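Local coordinates for dioxygenase (Pseudomonas brassicacearum, PDB 5V2D), which probably cleaves the central carbon-carbon double bond of lignin-derived stilbenes with molecular oxygen at a non-haem iron centre held by four histidines, at residues F81-G85 against R108-Q112; R114-N120 against D130-A134; N136-T142 against A153-A158. All coordinates share one frame; numbering follows the deposited sequence.

Contact 1 (F81-G85 against R108-Q112)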
ATOM      1  N   PHE A  81       9.229   0.761   5.546  1.00 22.27           N
ATOM      2  CA  PHE A  81       8.383   1.815   5.009  1.00 24.19           C
ATOM      3  C   PHE A  81       9.152   3.127   4.694  1.00 23.34           C
ATOM      4  O   PHE A  81       8.562   4.067   4.177  1.00 25.25           O
ATOM      5  CB  PHE A  81       7.222   2.155   5.952  1.00 26.36           C
ATOM      6  CG  PHE A  81       6.224   1.080   6.165  1.00 33.44           C
ATOM      7  CD1 PHE A  81       5.968   0.084   5.259  1.00 36.32           C
ATOM      8  CD2 PHE A  81       5.321   1.204   7.247  1.00 43.48           C
ATOM      9  CE1 PHE A  81       5.007  -0.922   5.489  1.00 36.63           C
ATOM     10  CE2 PHE A  81       4.299   0.258   7.468  1.00 42.87           C
ATOM     11  CZ  PHE A  81       4.172  -0.837   6.602  1.00 42.31           C
ATOM     12  N   ASN A  82      10.424   3.199   5.047  1.00 22.12           N
ATOM     13  CA  ASN A  82      11.178   4.450   4.886  1.00 23.30           C
ATOM     14  C   ASN A  82      12.113   4.498   3.656  1.00 22.50           C
ATOM     15  O   ASN A  82      12.807   5.467   3.445  1.00 24.71           O
ATOM     16  CB  ASN A  82      11.981   4.744   6.132  1.00 25.04           C
ATOM     17  CG  ASN A  82      12.175   6.248   6.384  1.00 27.62           C
ATOM     18  OD1 ASN A  82      11.471   7.138   5.763  1.00 26.31           O
ATOM     19  ND2 ASN A  82      13.061   6.541   7.325  1.00 24.54           N
ATOM     20  N   GLY A  83      12.084   3.482   2.819  1.00 21.80           N
ATOM     21  CA  GLY A  83      13.052   3.376   1.731  1.00 20.86           C
ATOM     22  C   GLY A  83      12.621   4.209   0.512  1.00 21.43           C
ATOM     23  O   GLY A  83      11.423   4.336   0.241  1.00 22.39           O
ATOM     24  N   ASP A  84      13.590   4.755  -0.181  1.00 21.32           N
ATOM     25  CA  ASP A  84      13.344   5.526  -1.434  1.00 22.70           C
ATOM     26  C   ASP A  84      12.446   4.716  -2.380  1.00 21.11           C
ATOM     27  O   ASP A  84      12.692   3.532  -2.608  1.00 20.76           O
ATOM     28  CB  ASP A  84      14.648   5.854  -2.097  1.00 23.07           C
ATOM     29  CG  ASP A  84      15.552   6.666  -1.160  1.00 25.56           C
ATOM     30  OD1 ASP A  84      15.304   7.879  -1.016  1.00 25.94           O
ATOM     31  OD2 ASP A  84      16.492   6.067  -0.626  1.00 27.54           O
ATOM     32  N   GLY A  85      11.450   5.374  -2.959  1.00 19.39           N
ATOM     33  CA  GLY A  85      10.558   4.701  -3.899  1.00 19.98           C
ATOM     34  C   GLY A  85      11.193   4.317  -5.219  1.00 20.59           C
ATOM     35  O   GLY A  85      11.759   5.175  -5.890  1.00 20.93           O
ATOM     36  N   ARG A 108      14.580  14.384  -1.814  1.00 21.40           N
ATOM     37  CA  ARG A 108      15.273  13.646  -0.770  1.00 19.81           C
ATOM     38  C   ARG A 108      16.363  12.733  -1.364  1.00 20.14           C
ATOM     39  O   ARG A 108      17.502  12.714  -0.880  1.00 21.22           O
ATOM     40  CB  ARG A 108      14.313  12.814   0.028  1.00 18.74           C
ATOM     41  CG  ARG A 108      14.938  11.825   1.001  1.00 19.47           C
ATOM     42  CD  ARG A 108      13.888  11.258   1.938  1.00 21.68           C
ATOM     43  NE  ARG A 108      14.329  10.119   2.738  1.00 20.26           N
ATOM     44  CZ  ARG A 108      13.774   9.744   3.881  1.00 20.77           C
ATOM     45  NH1 ARG A 108      14.211   8.617   4.478  1.00 21.70           N
ATOM     46  NH2 ARG A 108      12.823  10.431   4.454  1.00 21.00           N
ATOM     47  N   LEU A 109      15.977  11.957  -2.364  1.00 21.42           N
ATOM     48  CA  LEU A 109      16.940  11.118  -3.054  1.00 22.78           C
ATOM     49  C   LEU A 109      18.085  11.934  -3.668  1.00 23.62           C
ATOM     50  O   LEU A 109      19.244  11.553  -3.588  1.00 22.35           O
ATOM     51  CB  LEU A 109      16.295  10.263  -4.099  1.00 22.54           C
ATOM     52  CG  LEU A 109      17.245   9.352  -4.896  1.00 24.67           C
ATOM     53  CD1 LEU A 109      17.806   8.269  -4.037  1.00 25.49           C
ATOM     54  CD2 LEU A 109      16.551   8.632  -6.021  1.00 27.83           C
ATOM     55  N   LEU A 110      17.750  13.002  -4.356  1.00 24.00           N
ATOM     56  CA  LEU A 110      18.790  13.746  -5.053  1.00 24.14           C
ATOM     57  C   LEU A 110      19.740  14.434  -4.070  1.00 23.83           C
ATOM     58  O   LEU A 110      20.924  14.600  -4.366  1.00 24.51           O
ATOM     59  CB  LEU A 110      18.176  14.778  -6.000  1.00 26.08           C
ATOM     60  CG  LEU A 110      17.440  14.193  -7.190  1.00 29.29           C
ATOM     61  CD1 LEU A 110      16.864  15.221  -8.113  1.00 29.72           C
ATOM     62  CD2 LEU A 110      18.261  13.193  -7.990  1.00 32.90           C
ATOM     63  N   ALA A 111      19.240  14.845  -2.911  1.00 21.41           N
ATOM     64  CA  ALA A 111      20.135  15.402  -1.912  1.00 23.37           C
ATOM     65  C   ALA A 111      21.115  14.313  -1.386  1.00 20.70           C
ATOM     66  O   ALA A 111      22.301  14.549  -1.194  1.00 20.96           O
ATOM     67  CB  ALA A 111      19.368  16.089  -0.786  1.00 21.85           C
ATOM     68  N   GLN A 112      20.597  13.120  -1.141  1.00 19.98           N
ATOM     69  CA  GLN A 112      21.471  12.031  -0.684  1.00 21.37           C
ATOM     70  C   GLN A 112      22.482  11.690  -1.734  1.00 20.43           C
ATOM     71  O   GLN A 112      23.663  11.486  -1.387  1.00 23.42           O
ATOM     72  CB  GLN A 112      20.647  10.774  -0.285  1.00 21.31           C
ATOM     73  CG  GLN A 112      19.737  10.996   0.905  1.00 23.49           C
ATOM     74  CD  GLN A 112      19.182   9.704   1.506  1.00 25.56           C
ATOM     75  OE1 GLN A 112      19.557   8.616   1.019  1.00 28.09           O
ATOM     76  NE2 GLN A 112      18.455   9.800   2.672  1.00 25.33           N
TER
HETATM   77  O   HOH W   1      10.721   9.504   6.532  1.00 23.08           O
HETATM   78  O   HOH W   2      13.785   9.370   7.362  1.00 26.71           O
HETATM   79  O   HOH W   3      18.633   6.244   1.013  1.00 20.00           O
HETATM   80  O   HOH W   4      16.097   8.158   1.645  1.00 24.13           O

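Contact 2 (R114-N120 against D130-A134)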
ATOM      1  N   ARG A 114      23.708  13.721  -3.913  1.00 26.03           N
ATOM      2  CA  ARG A 114      24.661  14.856  -3.920  1.00 26.07           C
ATOM      3  C   ARG A 114      25.709  14.692  -2.838  1.00 26.83           C
ATOM      4  O   ARG A 114      26.860  14.874  -3.099  1.00 28.72           O
ATOM      5  CB  ARG A 114      23.885  16.145  -3.702  1.00 27.30           C
ATOM      6  CG  ARG A 114      24.707  17.450  -3.771  1.00 32.24           C
ATOM      7  CD  ARG A 114      23.832  18.616  -3.280  1.00 33.15           C
ATOM      8  NE  ARG A 114      23.747  18.586  -1.816  1.00 35.43           N
ATOM      9  CZ  ARG A 114      22.625  18.697  -1.112  1.00 36.85           C
ATOM     10  NH1 ARG A 114      21.422  18.932  -1.696  1.00 37.53           N
ATOM     11  NH2 ARG A 114      22.693  18.646   0.224  1.00 39.29           N
ATOM     12  N   GLU A 115      25.329  14.292  -1.642  1.00 26.12           N
ATOM     13  CA  GLU A 115      26.269  14.068  -0.597  1.00 28.78           C
ATOM     14  C   GLU A 115      26.886  12.689  -0.564  1.00 30.27           C
ATOM     15  O   GLU A 115      27.818  12.499   0.158  1.00 28.43           O
ATOM     16  CB  GLU A 115      25.654  14.337   0.747  1.00 26.87           C
ATOM     17  CG  GLU A 115      25.031  15.743   0.866  1.00 28.53           C
ATOM     18  CD  GLU A 115      26.062  16.880   0.695  1.00 32.19           C
ATOM     19  OE1 GLU A 115      27.222  16.637   1.103  1.00 33.80           O
ATOM     20  OE2 GLU A 115      25.703  17.966   0.212  1.00 37.86           O
ATOM     21  N   GLY A 116      26.337  11.709  -1.279  1.00 28.21           N
ATOM     22  CA  GLY A 116      26.938  10.406  -1.265  1.00 28.27           C
ATOM     23  C   GLY A 116      26.600   9.596  -0.041  1.00 26.69           C
ATOM     24  O   GLY A 116      27.375   8.702   0.301  1.00 28.50           O
ATOM     25  N   ARG A 117      25.503   9.901   0.645  1.00 23.19           N
ATOM     26  CA  ARG A 117      25.123   9.178   1.873  1.00 23.60           C
ATOM     27  C   ARG A 117      23.699   9.497   2.284  1.00 24.13           C
ATOM     28  O   ARG A 117      23.133  10.479   1.814  1.00 24.54           O
ATOM     29  CB  ARG A 117      26.065   9.496   3.052  1.00 26.16           C
ATOM     30  CG  ARG A 117      26.015  10.980   3.486  1.00 28.67           C
ATOM     31  CD  ARG A 117      27.103  11.329   4.547  1.00 30.96           C
ATOM     32  NE  ARG A 117      27.196  12.795   4.569  1.00 31.71           N
ATOM     33  CZ  ARG A 117      26.538  13.529   5.454  1.00 34.83           C
ATOM     34  NH1 ARG A 117      25.857  12.988   6.408  1.00 35.98           N
ATOM     35  NH2 ARG A 117      26.616  14.829   5.431  1.00 37.13           N
ATOM     36  N   SER A 118      23.176   8.735   3.213  1.00 23.47           N
ATOM     37  CA  SER A 118      21.892   8.972   3.794  1.00 22.97           C
ATOM     38  C   SER A 118      21.967  10.251   4.639  1.00 24.02           C
ATOM     39  O   SER A 118      22.941  10.461   5.341  1.00 22.41           O
ATOM     40  CB  SER A 118      21.444   7.820   4.721  1.00 23.35           C
ATOM     41  OG  SER A 118      20.397   8.172   5.536  1.00 24.50           O
ATOM     42  N   LEU A 119      20.943  11.090   4.521  1.00 22.17           N
ATOM     43  CA  LEU A 119      20.807  12.338   5.243  1.00 24.40           C
ATOM     44  C   LEU A 119      19.547  12.372   6.097  1.00 24.07           C
ATOM     45  O   LEU A 119      19.194  13.420   6.670  1.00 25.66           O
ATOM     46  CB  LEU A 119      20.750  13.493   4.238  1.00 23.63           C
ATOM     47  CG  LEU A 119      21.935  13.555   3.311  1.00 24.45           C
ATOM     48  CD1 LEU A 119      21.682  14.583   2.212  1.00 24.75           C
ATOM     49  CD2 LEU A 119      23.229  13.821   4.114  1.00 24.32           C
ATOM     50  N   ASN A 120      18.839  11.253   6.169  1.00 22.50           N
ATOM     51  CA  ASN A 120      17.531  11.234   6.724  1.00 23.71           C
ATOM     52  C   ASN A 120      17.474  10.241   7.921  1.00 25.17           C
ATOM     53  O   ASN A 120      18.043   9.153   7.861  1.00 24.82           O
ATOM     54  CB  ASN A 120      16.503  10.947   5.614  1.00 22.87           C
ATOM     55  CG  ASN A 120      16.394  12.075   4.588  1.00 21.32           C
ATOM     56  OD1 ASN A 120      17.283  12.266   3.773  1.00 22.05           O
ATOM     57  ND2 ASN A 120      15.292  12.816   4.630  1.00 21.03           N
ATOM     58  N   ASP A 130      19.769  15.035   8.924  1.00 27.64           N
ATOM     59  CA  ASP A 130      20.985  15.893   8.752  1.00 28.44           C
ATOM     60  C   ASP A 130      20.514  17.210   8.186  1.00 29.70           C
ATOM     61  O   ASP A 130      19.544  17.299   7.436  1.00 24.25           O
ATOM     62  CB  ASP A 130      21.875  15.170   7.757  1.00 31.00           C
ATOM     63  CG  ASP A 130      23.245  15.810   7.567  1.00 34.04           C
ATOM     64  OD1 ASP A 130      23.389  16.895   6.968  1.00 36.35           O
ATOM     65  OD2 ASP A 130      24.204  15.092   7.897  1.00 37.09           O
ATOM     66  N   SER A 131      21.225  18.286   8.528  1.00 29.48           N
ATOM     67  CA  SER A 131      20.832  19.623   8.052  1.00 29.29           C
ATOM     68  C   SER A 131      21.010  19.748   6.548  1.00 28.63           C
ATOM     69  O   SER A 131      20.356  20.555   5.947  1.00 29.81           O
ATOM     70  CB  SER A 131      21.668  20.699   8.798  1.00 32.84           C
ATOM     71  OG  SER A 131      23.023  20.395   8.545  1.00 33.82           O
ATOM     72  N   LEU A 132      21.762  18.879   5.894  1.00 25.42           N
ATOM     73  CA  LEU A 132      21.851  18.884   4.437  1.00 27.75           C
ATOM     74  C   LEU A 132      20.720  18.094   3.689  1.00 25.01           C
ATOM     75  O   LEU A 132      20.651  18.156   2.444  1.00 23.08           O
ATOM     76  CB  LEU A 132      23.169  18.223   4.042  1.00 30.52           C
ATOM     77  CG  LEU A 132      24.523  19.041   3.884  1.00 35.67           C
ATOM     78  CD1 LEU A 132      24.465  20.498   4.175  1.00 37.69           C
ATOM     79  CD2 LEU A 132      25.706  18.292   4.464  1.00 33.86           C
ATOM     80  N   ALA A 133      19.854  17.392   4.423  1.00 24.17           N
ATOM     81  CA  ALA A 133      18.747  16.683   3.830  1.00 26.03           C
ATOM     82  C   ALA A 133      17.843  17.664   3.120  1.00 27.28           C
ATOM     83  O   ALA A 133      17.744  18.835   3.549  1.00 25.54           O
ATOM     84  CB  ALA A 133      17.923  16.045   4.884  1.00 26.54           C
ATOM     85  N   ALA A 134      17.170  17.219   2.096  1.00 24.08           N
ATOM     86  CA  ALA A 134      16.148  18.048   1.441  1.00 24.82           C
ATOM     87  C   ALA A 134      15.089  18.404   2.424  1.00 25.70           C
ATOM     88  O   ALA A 134      14.805  17.672   3.343  1.00 25.99           O
ATOM     89  CB  ALA A 134      15.548  17.360   0.226  1.00 24.58           C
TER
HETATM   90  O   HOH W   5      19.390  19.463   0.377  1.00 28.83           O
HETATM   91  O   HOH W   6      17.738  14.188   1.738  1.00 19.85           O
HETATM   92  O   HOH W   7      14.586  14.990   2.826  1.00 22.10           O

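Contact 3 (N136-T142 against A153-A158)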
ATOM      1  N   ASN A 136      11.883  18.644   1.669  1.00 23.83           N
ATOM      2  CA  ASN A 136      10.766  17.696   1.428  1.00 25.19           C
ATOM      3  C   ASN A 136      11.295  16.303   1.859  1.00 23.29           C
ATOM      4  O   ASN A 136      12.217  15.755   1.281  1.00 25.22           O
ATOM      5  CB  ASN A 136      10.323  17.710  -0.056  1.00 23.87           C
ATOM      6  CG  ASN A 136       9.107  16.817  -0.295  1.00 23.96           C
ATOM      7  OD1 ASN A 136       8.784  15.924   0.509  1.00 23.61           O
ATOM      8  ND2 ASN A 136       8.456  17.034  -1.423  1.00 23.02           N
ATOM      9  N   ASN A 137      10.707  15.770   2.892  1.00 23.10           N
ATOM     10  CA  ASN A 137      11.113  14.463   3.487  1.00 22.82           C
ATOM     11  C   ASN A 137      10.566  13.225   2.747  1.00 22.33           C
ATOM     12  O   ASN A 137      10.835  12.132   3.194  1.00 23.63           O
ATOM     13  CB  ASN A 137      10.637  14.407   4.944  1.00 21.85           C
ATOM     14  CG  ASN A 137      11.494  13.510   5.828  1.00 23.09           C
ATOM     15  OD1 ASN A 137      12.748  13.492   5.667  1.00 23.21           O
ATOM     16  ND2 ASN A 137      10.863  12.765   6.774  1.00 23.79           N
ATOM     17  N   THR A 138       9.740  13.391   1.719  1.00 21.71           N
ATOM     18  CA  THR A 138       9.047  12.256   1.130  1.00 21.87           C
ATOM     19  C   THR A 138       9.951  11.355   0.314  1.00 22.15           C
ATOM     20  O   THR A 138      10.876  11.804  -0.323  1.00 21.83           O
ATOM     21  CB  THR A 138       7.793  12.656   0.303  1.00 20.54           C
ATOM     22  OG1 THR A 138       6.929  11.522   0.243  1.00 21.98           O
ATOM     23  CG2 THR A 138       8.140  13.093  -1.077  1.00 20.61           C
ATOM     24  N   THR A 139       9.614  10.069   0.328  1.00 21.77           N
ATOM     25  CA  THR A 139      10.214   9.065  -0.565  1.00 22.01           C
ATOM     26  C   THR A 139       9.309   8.532  -1.666  1.00 21.05           C
ATOM     27  O   THR A 139       9.754   7.735  -2.463  1.00 21.30           O
ATOM     28  CB  THR A 139      10.630   7.823   0.292  1.00 21.84           C
ATOM     29  OG1 THR A 139       9.483   7.398   1.055  1.00 21.76           O
ATOM     30  CG2 THR A 139      11.791   8.201   1.203  1.00 22.19           C
ATOM     31  N   ALA A 140       8.035   8.952  -1.726  1.00 22.64           N
ATOM     32  CA  ALA A 140       7.107   8.615  -2.797  1.00 22.17           C
ATOM     33  C   ALA A 140       7.102   7.095  -3.026  1.00 22.24           C
ATOM     34  O   ALA A 140       7.179   6.681  -4.169  1.00 21.89           O
ATOM     35  CB  ALA A 140       7.493   9.356  -4.059  1.00 22.82           C
ATOM     36  N   ASN A 141       7.022   6.315  -1.942  1.00 21.83           N
ATOM     37  CA  ASN A 141       7.334   4.885  -1.948  1.00 22.16           C
ATOM     38  C   ASN A 141       6.207   3.891  -1.744  1.00 21.66           C
ATOM     39  O   ASN A 141       6.502   2.699  -1.603  1.00 20.57           O
ATOM     40  CB  ASN A 141       8.459   4.633  -0.954  1.00 21.78           C
ATOM     41  CG  ASN A 141       8.016   4.673   0.468  1.00 22.14           C
ATOM     42  OD1 ASN A 141       6.905   5.064   0.765  1.00 19.62           O
ATOM     43  ND2 ASN A 141       8.919   4.247   1.378  1.00 20.20           N
ATOM     44  N   THR A 142       4.949   4.373  -1.677  1.00 21.57           N
ATOM     45  CA  THR A 142       3.875   3.536  -1.156  1.00 21.59           C
ATOM     46  C   THR A 142       2.911   3.030  -2.185  1.00 21.71           C
ATOM     47  O   THR A 142       2.557   1.818  -2.174  1.00 20.84           O
ATOM     48  CB  THR A 142       3.161   4.248   0.009  1.00 22.20           C
ATOM     49  OG1 THR A 142       4.115   4.475   1.043  1.00 24.02           O
ATOM     50  CG2 THR A 142       2.061   3.418   0.597  1.00 23.45           C
ATOM     51  N   ALA A 153       3.362   8.606  -8.128  1.00 21.56           N
ATOM     52  CA  ALA A 153       4.012   7.847  -7.061  1.00 21.77           C
ATOM     53  C   ALA A 153       3.723   8.583  -5.772  1.00 22.76           C
ATOM     54  O   ALA A 153       4.003   9.795  -5.619  1.00 23.35           O
ATOM     55  CB  ALA A 153       5.518   7.757  -7.268  1.00 24.71           C
ATOM     56  N   LEU A 154       3.081   7.886  -4.848  1.00 21.37           N
ATOM     57  CA  LEU A 154       2.440   8.512  -3.711  1.00 22.30           C
ATOM     58  C   LEU A 154       3.039   8.030  -2.369  1.00 22.90           C
ATOM     59  O   LEU A 154       3.362   6.850  -2.185  1.00 20.48           O
ATOM     60  CB  LEU A 154       0.983   8.213  -3.706  1.00 24.27           C
ATOM     61  CG  LEU A 154       0.244   8.577  -4.999  1.00 26.11           C
ATOM     62  CD1 LEU A 154      -0.425   7.304  -5.569  1.00 27.20           C
ATOM     63  CD2 LEU A 154      -0.820   9.610  -4.677  1.00 26.57           C
ATOM     64  N   LYS A 155       3.027   8.951  -1.417  1.00 23.20           N
ATOM     65  CA  LYS A 155       3.269   8.623  -0.066  1.00 24.30           C
ATOM     66  C   LYS A 155       2.591   9.687   0.817  1.00 23.29           C
ATOM     67  O   LYS A 155       2.651  10.830   0.533  1.00 22.51           O
ATOM     68  CB  LYS A 155       4.733   8.677   0.066  1.00 26.33           C
ATOM     69  CG  LYS A 155       5.339   8.807   1.357  1.00 35.06           C
ATOM     70  CD  LYS A 155       5.351   7.694   2.120  1.00 35.58           C
ATOM     71  CE  LYS A 155       6.621   7.752   2.995  1.00 34.99           C
ATOM     72  NZ  LYS A 155       6.461   6.432   3.733  1.00 37.66           N
ATOM     73  N   GLU A 156       1.977   9.219   1.876  1.00 23.30           N
ATOM     74  CA  GLU A 156       0.959   9.972   2.599  1.00 25.24           C
ATOM     75  C   GLU A 156       1.474  11.137   3.434  1.00 25.00           C
ATOM     76  O   GLU A 156       0.673  11.828   4.082  1.00 25.69           O
ATOM     77  CB  GLU A 156       0.127   9.039   3.494  1.00 26.90           C
ATOM     78  CG  GLU A 156       0.920   8.469   4.708  1.00 27.69           C
ATOM     79  CD  GLU A 156       0.252   7.185   5.236  1.00 31.31           C
ATOM     80  OE1 GLU A 156       0.022   6.259   4.421  1.00 36.03           O
ATOM     81  OE2 GLU A 156      -0.050   7.100   6.457  1.00 31.10           O
ATOM     82  N   ASP A 157       2.769  11.379   3.427  1.00 23.78           N
ATOM     83  CA  ASP A 157       3.388  12.527   4.143  1.00 23.96           C
ATOM     84  C   ASP A 157       3.577  13.734   3.253  1.00 25.41           C
ATOM     85  O   ASP A 157       4.096  14.726   3.697  1.00 22.43           O
ATOM     86  CB  ASP A 157       4.730  12.152   4.778  1.00 24.40           C
ATOM     87  CG  ASP A 157       5.788  11.754   3.783  1.00 26.94           C
ATOM     88  OD1 ASP A 157       5.462  11.521   2.573  1.00 24.39           O
ATOM     89  OD2 ASP A 157       7.003  11.627   4.234  1.00 28.94           O
ATOM     90  N   ALA A 158       3.172  13.663   1.972  1.00 24.03           N
ATOM     91  CA  ALA A 158       3.444  14.744   1.047  1.00 24.95           C
ATOM     92  C   ALA A 158       2.583  14.610  -0.205  1.00 24.74           C
ATOM     93  O   ALA A 158       1.863  13.606  -0.363  1.00 22.84           O
ATOM     94  CB  ALA A 158       4.925  14.754   0.689  1.00 26.84           C
TER
HETATM   95  O   HOH W   8       9.160  10.135   4.112  1.00 23.36           O
HETATM   96  O   HOH W   9       7.946  12.804   6.389  1.00 26.12           O
HETATM   97  O   HOH W  10       2.127   6.401   2.601  1.00 24.97           O

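Contact 1 (F81-G85 against R108-Q112)
N82 and D84 meet R108, L109 and Q112 in a buried, water-mediated polar contact, where a connection of the seven-bladed β-propeller lies against the short helix 107-115. Residues 81-85 lead from strand 60-67 into strand 85-93, and the helix follows strand 96-103, the neighbour of 85-93 in the same sheet. Water, more than direct bonding, joins loop and helix here. R108 is stretched out fully from CG to NE, with CG anti to the backbone N (chi1 170°), an extension that carries its guanidinium to the N82 amide. The two planes stand almost square to each other, 81° apart. Direct contact is slight, a weak bond from R108 NH1 to N82 OD1 at 3.4 Å. One water donates to N82 OD1 and accepts from R108 NH2, while a second accepts from N82 ND2 and, weakly, from R108 NH1. Outside the contact, D78 accepts from N82 ND2, the carbonyl of N137 from R108 NH2, and N120 OD1 from Q112 NE2. D84 OD1 stays 4.5 Å from R108 NE, beyond a salt bridge, while OD2 accepts from Q70 N and shares a water with Q112 OE1. L109 lays its CD1 methyl and CB beside the D84 carboxylate, CD1 3.9 Å from OD1. A further water donates to D84 OD1 at 2.8 Å and accepts from R108 NE at 2.9 Å.

Contact 2 (R114-N120 against D130-A134)
D130 reaches L119 and R117 with successive parts of one short side chain. Its CB lies 3.4 Å from L119 O, next to the backbone bond in which D130 N donates to that same oxygen. A chi1 of -173° turns CG away from the residue's own N, and the carboxylate carbon comes to rest 4.0 Å from L119 CD2. At the tip the two oxygens part company. OD2 forms a salt bridge with R117 NH1 at 3.1 Å; the nitrogen approaches from above the carboxylate plane, whereas OD2 sits at the guanidinium edge. The same L119 CD2 methyl lies over the centre of one guanidinium face. OD1 accepts from L132 N through its anti lone pair. Further along, R114 NH2 donates to L132 O at 3.1 Å while its NE and NH2 hold E115 OE2 side-on; both acceptors lie near the guanidinium plane, which would restrict rotation of the group. L119 CB packs on A133 CB at 3.9 Å. The contact thus joins the chain leaving helix 107-115, ended by a Schellman motif with G116 as its C-prime residue, to an Asx turn at D130 within the type I β-turn D130-A133.

Contact 3 (N136-T142 against A153-A158)
K155 starts with an extended first torsion (chi1 161°) and then bends sharply at chi2 (76°), which threads its chain past T138 and A140 toward T139, N141 and T142. D157, whose CG stands between its own N and carbonyl carbon (chi1 63°), turns its carboxylate back to T138. T138 OG1 donates to D157 OD1 at 2.8 Å, on the syn side and close to the carboxylate plane, and the hydroxyl also touches K155 CG at 3.3 Å. Two waters donate to D157 OD2, one bonded also to N137 O and the other to N137 ND2; N137 OD1 accepts from N120 ND2. K155 NZ makes a weak bond to N141 OD1 at 3.3 Å and a further one to F81 O, while N141 ND2 donates to G83 O and F81 O. Both segments flank the propeller blade of strands 143-147, 150-154, 161-163 and 170-173: residues 136-142 lead into its first strand, and the chain continues from its second through the type I turn K155-A158. T142 N donates to L154 O at 3.0 Å, and T142 OG1 to N141 OD1. A water, which also accepts from E156 N, joins T142 OG1 to E156 OE1, the acceptor for ND1 of the iron ligand H239, consistent with the second-shell glutamates of this family. A158 CB packs on T138 CB at 3.6 Å, and A140 CB lies 4.1 Å from A153 CB.

Overall arrangement
The three contacts follow one another along the chain, but not in order of depth: contact 2 is the outermost, contact 1 lies between, and contact 3 is the innermost. Contacts 1 and 2, with centres about 10 Å apart, share helix 107-115, and Q112 NE2 joins N120 OD1 across them at 2.9 Å. Contact 1 lies about 9 Å from contact 3, centre to centre; there N141 ND2 is shared between F81 O and G83 O, 2.8 Å from each. The centres of contacts 2 and 3 are about 17 Å apart, yet N120 ND2 still reaches N137 OD1. Contact 3 borders the active site: the side chain of T142 comes within about 4 Å of the iron, which H188, H239, H304 and H495 bind.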